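Local coordinates for putative aminotransferase (PDB 4ZWV), which probably transfers an amino group to a sugar with pyridoxal 5'-phosphate as cofactor, in the making of the aminopentose of the indolocarbazole AT2433, at residues I126-W131 against P156-D161; E160-A165 against N180-S185. One frame throughout, in Å; residues are numbered along the deposited sequence.

In the fold
Strand 123-129 is the first of the three strands of the central mixed sheet that meet here; the chain then turns back through helix 138-152 and returns as strand 157-161, and contact 1 (126-131 against 156-161) closes this beta-alpha-beta unit by pairing the two parallel strands. A turn and the short hairpin of strands 169-170 and 173-174 lead to strand 181-185, which contact 2 (160-165 against 180-185) joins to the other edge of strand 157-161. The two closures follow one another, overlapping at E160 and D161. S185 ends strand 181-185 and H164 lies in the turn after strand 157-161, both in the pyridoxal phosphate site; W131, just after strand 123-129, meets the ring of H164.

Contact 1: residues I126-W131 against P156-D161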
loop_
_atom_site.group_PDB
_atom_site.type_symbol
_atom_site.label_atom_id
_atom_site.label_comp_id
_atom_site.label_asym_id
_atom_site.label_seq_id
_atom_site.Cartn_x
_atom_site.Cartn_y
_atom_site.Cartn_z
ATOM N N ILE A 126 0.066 -18.008 13.218
ATOM C CA ILE A 126 -1.380 -18.132 13.247
ATOM C C ILE A 126 -1.950 -16.732 13.162
ATOM O O ILE A 126 -1.507 -15.874 13.903
ATOM C CB ILE A 126 -1.852 -18.813 14.546
ATOM C CG1 ILE A 126 -1.207 -20.198 14.693
ATOM C CG2 ILE A 126 -3.385 -18.895 14.586
ATOM C CD1 ILE A 126 -1.126 -20.652 16.148
ATOM N N ILE A 127 -2.864 -16.481 12.230
ATOM C CA ILE A 127 -3.576 -15.199 12.231
ATOM C C ILE A 127 -4.954 -15.446 12.811
ATOM O O ILE A 127 -5.689 -16.311 12.329
ATOM C CB ILE A 127 -3.687 -14.574 10.823
ATOM C CG1 ILE A 127 -2.280 -14.352 10.237
ATOM C CG2 ILE A 127 -4.447 -13.258 10.897
ATOM C CD1 ILE A 127 -2.276 -13.641 8.872
ATOM N N VAL A 128 -5.293 -14.731 13.881
ATOM C CA VAL A 128 -6.619 -14.895 14.471
ATOM C C VAL A 128 -7.404 -13.616 14.225
ATOM O O VAL A 128 -6.875 -12.514 14.365
ATOM C CB VAL A 128 -6.569 -15.235 15.975
ATOM C CG1 VAL A 128 -5.824 -16.558 16.199
ATOM C CG2 VAL A 128 -5.942 -14.124 16.793
ATOM N N VAL A 129 -8.651 -13.773 13.803
ATOM C CA VAL A 129 -9.482 -12.632 13.440
ATOM C C VAL A 129 -10.600 -12.448 14.452
ATOM O O VAL A 129 -11.389 -13.369 14.693
ATOM C CB VAL A 129 -10.081 -12.793 12.028
ATOM C CG1 VAL A 129 -10.913 -11.562 11.666
ATOM C CG2 VAL A 129 -8.971 -12.974 11.005
ATOM N N HIS A 130 -10.660 -11.261 15.050
ATOM C CA HIS A 130 -11.749 -10.924 15.969
ATOM C C HIS A 130 -12.960 -10.533 15.122
ATOM O O HIS A 130 -13.328 -9.359 15.004
ATOM C CB HIS A 130 -11.330 -9.805 16.916
ATOM C CG HIS A 130 -10.085 -10.103 17.694
ATOM N ND1 HIS A 130 -10.014 -11.098 18.648
ATOM C CD2 HIS A 130 -8.864 -9.518 17.669
ATOM C CE1 HIS A 130 -8.803 -11.110 19.178
ATOM N NE2 HIS A 130 -8.083 -10.163 18.594
ATOM N N TRP A 131 -13.563 -11.554 14.521
ATOM C CA TRP A 131 -14.503 -11.389 13.420
ATOM C C TRP A 131 -15.787 -10.675 13.839
ATOM O O TRP A 131 -16.401 -11.029 14.843
ATOM C CB TRP A 131 -14.811 -12.765 12.830
ATOM C CG TRP A 131 -15.728 -12.768 11.642
ATOM C CD1 TRP A 131 -16.945 -13.394 11.548
ATOM C CD2 TRP A 131 -15.504 -12.129 10.388
ATOM N NE1 TRP A 131 -17.486 -13.183 10.299
ATOM C CE2 TRP A 131 -16.622 -12.409 9.570
ATOM C CE3 TRP A 131 -14.472 -11.339 9.873
ATOM C CZ2 TRP A 131 -16.730 -11.923 8.265
ATOM C CZ3 TRP A 131 -14.580 -10.861 8.572
ATOM C CH2 TRP A 131 -15.701 -11.162 7.782
ATOM N N PRO A 156 4.920 -20.766 17.571
ATOM C CA PRO A 156 4.385 -19.987 16.447
ATOM C C PRO A 156 3.870 -18.629 16.898
ATOM O O PRO A 156 3.220 -18.533 17.943
ATOM C CB PRO A 156 3.231 -20.854 15.927
ATOM C CG PRO A 156 3.520 -22.230 16.425
ATOM C CD PRO A 156 4.222 -22.051 17.743
ATOM N N ALA A 157 4.163 -17.601 16.119
ATOM C CA ALA A 157 3.675 -16.269 16.412
ATOM C C ALA A 157 2.196 -16.164 16.125
ATOM O O ALA A 157 1.691 -16.808 15.210
ATOM C CB ALA A 157 4.430 -15.242 15.601
ATOM N N VAL A 158 1.512 -15.342 16.910
ATOM C CA VAL A 158 0.125 -14.988 16.636
ATOM C C VAL A 158 0.065 -13.543 16.171
ATOM O O VAL A 158 0.672 -12.661 16.784
ATOM C CB VAL A 158 -0.768 -15.154 17.884
ATOM C CG1 VAL A 158 -2.147 -14.523 17.648
ATOM C CG2 VAL A 158 -0.910 -16.611 18.225
ATOM N N ILE A 159 -0.658 -13.310 15.079
ATOM C CA ILE A 159 -0.996 -11.963 14.652
ATOM C C ILE A 159 -2.510 -11.826 14.776
ATOM O O ILE A 159 -3.249 -12.649 14.236
ATOM C CB ILE A 159 -0.564 -11.688 13.211
ATOM C CG1 ILE A 159 0.960 -11.792 13.084
ATOM C CG2 ILE A 159 -1.063 -10.306 12.779
ATOM C CD1 ILE A 159 1.422 -11.991 11.630
ATOM N N GLU A 160 -2.964 -10.820 15.517
ATOM C CA GLU A 160 -4.391 -10.575 15.692
ATOM C C GLU A 160 -4.898 -9.563 14.680
ATOM O O GLU A 160 -4.428 -8.419 14.652
ATOM C CB GLU A 160 -4.694 -10.051 17.101
ATOM C CG GLU A 160 -4.369 -11.020 18.235
ATOM C CD GLU A 160 -4.607 -10.390 19.598
ATOM O OE1 GLU A 160 -5.599 -9.637 19.750
ATOM O OE2 GLU A 160 -3.798 -10.625 20.513
ATOM N N ASP A 161 -5.853 -9.986 13.858
ATOM C CA ASP A 161 -6.504 -9.086 12.906
ATOM C C ASP A 161 -7.662 -8.432 13.641
ATOM O O ASP A 161 -8.690 -9.066 13.902
ATOM C CB ASP A 161 -6.963 -9.852 11.656
ATOM C CG ASP A 161 -7.642 -8.964 10.628
ATOM O OD1 ASP A 161 -8.042 -7.835 10.956
ATOM O OD2 ASP A 161 -7.777 -9.399 9.469
HETATM O O HOH W 1 -11.325 -7.906 13.566
#
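H130 and E160 make the polar side-chain link of this parallel strand pair, the two strands of a beta-alpha-beta crossover through helix 138-152: H130 NE2 donates to E160 OE1 over 2.8 Å. E160 OE1 meets the ring edge close to its plane, while the carboxylate plane is turned 81° to the ring. The donor reaches OE1 from the anti side, 31° out of the carboxylate plane. With H130 CG anti to its own carbonyl carbon (chi1 -56°), the ring swings back toward the neighbouring strand. On the face that carries E160, V128 lies alongside it and points the same way, V128 CG2 meeting E160 CG at 3.8 Å; the same methyl touches V158 CG1 at 3.9 Å. I126 continues this face toward P156, and L145 and L138 of helix 138-152 cover it. The other face carries I127, I159, V129 and D161. There V129 CG2 rests 3.8 Å from D161 CB, and D161 extends its carboxylate to T87 of helix 85-93. Between the faces, backbone bonds alternate from I126 N to D161 O, which takes H130 N at 3.2 Å; a water donates to both H130 O and D161 O. H130 ND1 accepts from V136 N, so the proton sits on NE2, consistent with a neutral imidazole. Gripped at both nitrogens, the ring has its rotation fixed; with E160 OE2 bonded to N180, both bonds should help keep this buried carboxylate charged.

Contact 2: residues E160-A165 against N180-S185; sequences EDCAHA and NMCVFS
N180 ND2 gives a nearly straight hydrogen bond (171°) to E160 OE2 at 2.8 Å, lying within the asparagine's amide plane. Carboxylate and amide planes are 72° apart and the side chains cross at about a right angle. A water donates to OE2 and accepts from N180 N. C182 SG comes within 3.6 Å of E160 OE1, whose hydrogen bond is to H130. The strands run parallel, joined by E160 N to M181 O, V183 N to E160 O and C162 N to V183 O. The backbone brings C162 CB over one face of the F184 ring, a CH-pi contact 3.9 Å from the centroid, and chi1 of -57° puts SG over that face too, at 4.4 Å. D161 OD1 accepts from A163 N at 3.0 Å, an Asx turn, while OD2 is bonded to T87 of helix 85-93. S185 OG is bonded to Q187 N and to the phosphate of the modified lysine at position 190, which carries the pyridoxal 5'-phosphate bound by S185 and H164. Strand 181-185 lies between strand 157-161 and the antiparallel strand 198-201, where C182 touches T201 and V183 touches L200, while V183 and D161 pack against L61 of helix 57-66.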
loop_
_atom_site.group_PDB
_atom_site.type_symbol
_atom_site.label_atom_id
_atom_site.label_comp_id
_atom_site.label_asym_id
_atom_site.label_seq_id
_atom_site.Cartn_x
_atom_site.Cartn_y
_atom_site.Cartn_z
ATOM N N GLU A 160 -2.964 -10.820 15.517
ATOM C CA GLU A 160 -4.391 -10.575 15.692
ATOM C C GLU A 160 -4.898 -9.563 14.680
ATOM O O GLU A 160 -4.428 -8.419 14.652
ATOM C CB GLU A 160 -4.694 -10.051 17.101
ATOM C CG GLU A 160 -4.369 -11.020 18.235
ATOM C CD GLU A 160 -4.607 -10.390 19.598
ATOM O OE1 GLU A 160 -5.599 -9.637 19.750
ATOM O OE2 GLU A 160 -3.798 -10.625 20.513
ATOM N N ASP A 161 -5.853 -9.986 13.858
ATOM C CA ASP A 161 -6.504 -9.086 12.906
ATOM C C ASP A 161 -7.662 -8.432 13.641
ATOM O O ASP A 161 -8.690 -9.066 13.902
ATOM C CB ASP A 161 -6.963 -9.852 11.656
ATOM C CG ASP A 161 -7.642 -8.964 10.628
ATOM O OD1 ASP A 161 -8.042 -7.835 10.956
ATOM O OD2 ASP A 161 -7.777 -9.399 9.469
ATOM N N CYS A 162 -7.472 -7.157 13.970
ATOM C CA CYS A 162 -8.420 -6.394 14.769
ATOM C C CYS A 162 -9.193 -5.395 13.928
ATOM O O CYS A 162 -9.713 -4.421 14.465
ATOM C CB CYS A 162 -7.691 -5.637 15.884
ATOM S SG CYS A 162 -6.712 -6.677 17.001
ATOM N N ALA A 163 -9.258 -5.611 12.618
ATOM C CA ALA A 163 -9.926 -4.657 11.727
ATOM C C ALA A 163 -11.357 -4.299 12.133
ATOM O O ALA A 163 -11.791 -3.155 11.946
ATOM C CB ALA A 163 -9.932 -5.194 10.302
ATOM N N HIS A 164 -12.090 -5.272 12.684
ATOM C CA HIS A 164 -13.487 -5.062 13.068
ATOM C C HIS A 164 -13.643 -4.676 14.525
ATOM O O HIS A 164 -14.769 -4.514 15.009
ATOM C CB HIS A 164 -14.309 -6.333 12.843
ATOM C CG HIS A 164 -14.485 -6.687 11.408
ATOM N ND1 HIS A 164 -15.150 -7.823 11.000
ATOM C CD2 HIS A 164 -14.102 -6.047 10.280
ATOM C CE1 HIS A 164 -15.167 -7.867 9.680
ATOM N NE2 HIS A 164 -14.535 -6.804 9.217
ATOM N N ALA A 165 -12.519 -4.552 15.223
ATOM C CA ALA A 165 -12.556 -4.576 16.681
ATOM C C ALA A 165 -11.880 -3.377 17.342
ATOM O O ALA A 165 -11.397 -3.467 18.469
ATOM C CB ALA A 165 -11.928 -5.879 17.178
ATOM N N ASN A 180 0.543 -10.268 21.732
ATOM C CA ASN A 180 0.647 -10.552 20.305
ATOM C C ASN A 180 0.694 -9.267 19.504
ATOM O O ASN A 180 0.150 -8.242 19.931
ATOM C CB ASN A 180 -0.544 -11.370 19.793
ATOM C CG ASN A 180 -0.822 -12.584 20.628
ATOM O OD1 ASN A 180 0.073 -13.394 20.884
ATOM N ND2 ASN A 180 -2.071 -12.718 21.079
HETATM N N MSE A 181 1.309 -9.332 18.330
HETATM C CA MSE A 181 1.142 -8.266 17.355
HETATM C C MSE A 181 -0.319 -8.146 16.982
HETATM O O MSE A 181 -0.997 -9.156 16.793
HETATM C CB MSE A 181 1.981 -8.528 16.099
HETATM C CG MSE A 181 3.478 -8.414 16.351
HETATM SE SE MSE A 181 4.484 -8.397 14.698
HETATM C CE MSE A 181 4.563 -10.316 14.446
ATOM N N CYS A 182 -0.797 -6.910 16.876
ATOM C CA CYS A 182 -2.184 -6.634 16.506
ATOM C C CYS A 182 -2.220 -5.675 15.350
ATOM O O CYS A 182 -1.388 -4.771 15.278
ATOM C CB CYS A 182 -2.956 -6.008 17.652
ATOM S SG CYS A 182 -3.176 -7.115 19.027
ATOM N N VAL A 183 -3.179 -5.863 14.455
ATOM C CA VAL A 183 -3.365 -4.913 13.353
ATOM C C VAL A 183 -4.779 -4.366 13.356
ATOM O O VAL A 183 -5.751 -5.114 13.235
ATOM C CB VAL A 183 -3.079 -5.531 11.963
ATOM C CG1 VAL A 183 -3.251 -4.449 10.870
ATOM C CG2 VAL A 183 -1.670 -6.134 11.917
ATOM N N PHE A 184 -4.884 -3.052 13.530
ATOM C CA PHE A 184 -6.159 -2.357 13.424
ATOM C C PHE A 184 -6.310 -1.742 12.038
ATOM O O PHE A 184 -5.317 -1.439 11.391
ATOM C CB PHE A 184 -6.254 -1.269 14.490
ATOM C CG PHE A 184 -6.259 -1.804 15.893
ATOM C CD1 PHE A 184 -5.067 -1.984 16.585
ATOM C CD2 PHE A 184 -7.453 -2.137 16.510
ATOM C CE1 PHE A 184 -5.066 -2.478 17.890
ATOM C CE2 PHE A 184 -7.465 -2.635 17.816
ATOM C CZ PHE A 184 -6.273 -2.801 18.508
ATOM N N SER A 185 -7.553 -1.589 11.590
ATOM C CA SER A 185 -7.849 -0.951 10.307
ATOM C C SER A 185 -8.608 0.347 10.502
ATOM O O SER A 185 -9.569 0.393 11.287
ATOM C CB SER A 185 -8.684 -1.865 9.414
ATOM O OG SER A 185 -9.165 -1.125 8.285
HETATM O O HOH W 2 -1.919 -8.525 21.920
HETATM O O HOH W 3 -6.501 -5.692 10.121
HETATM O O HOH W 4 -9.519 -1.663 13.746
#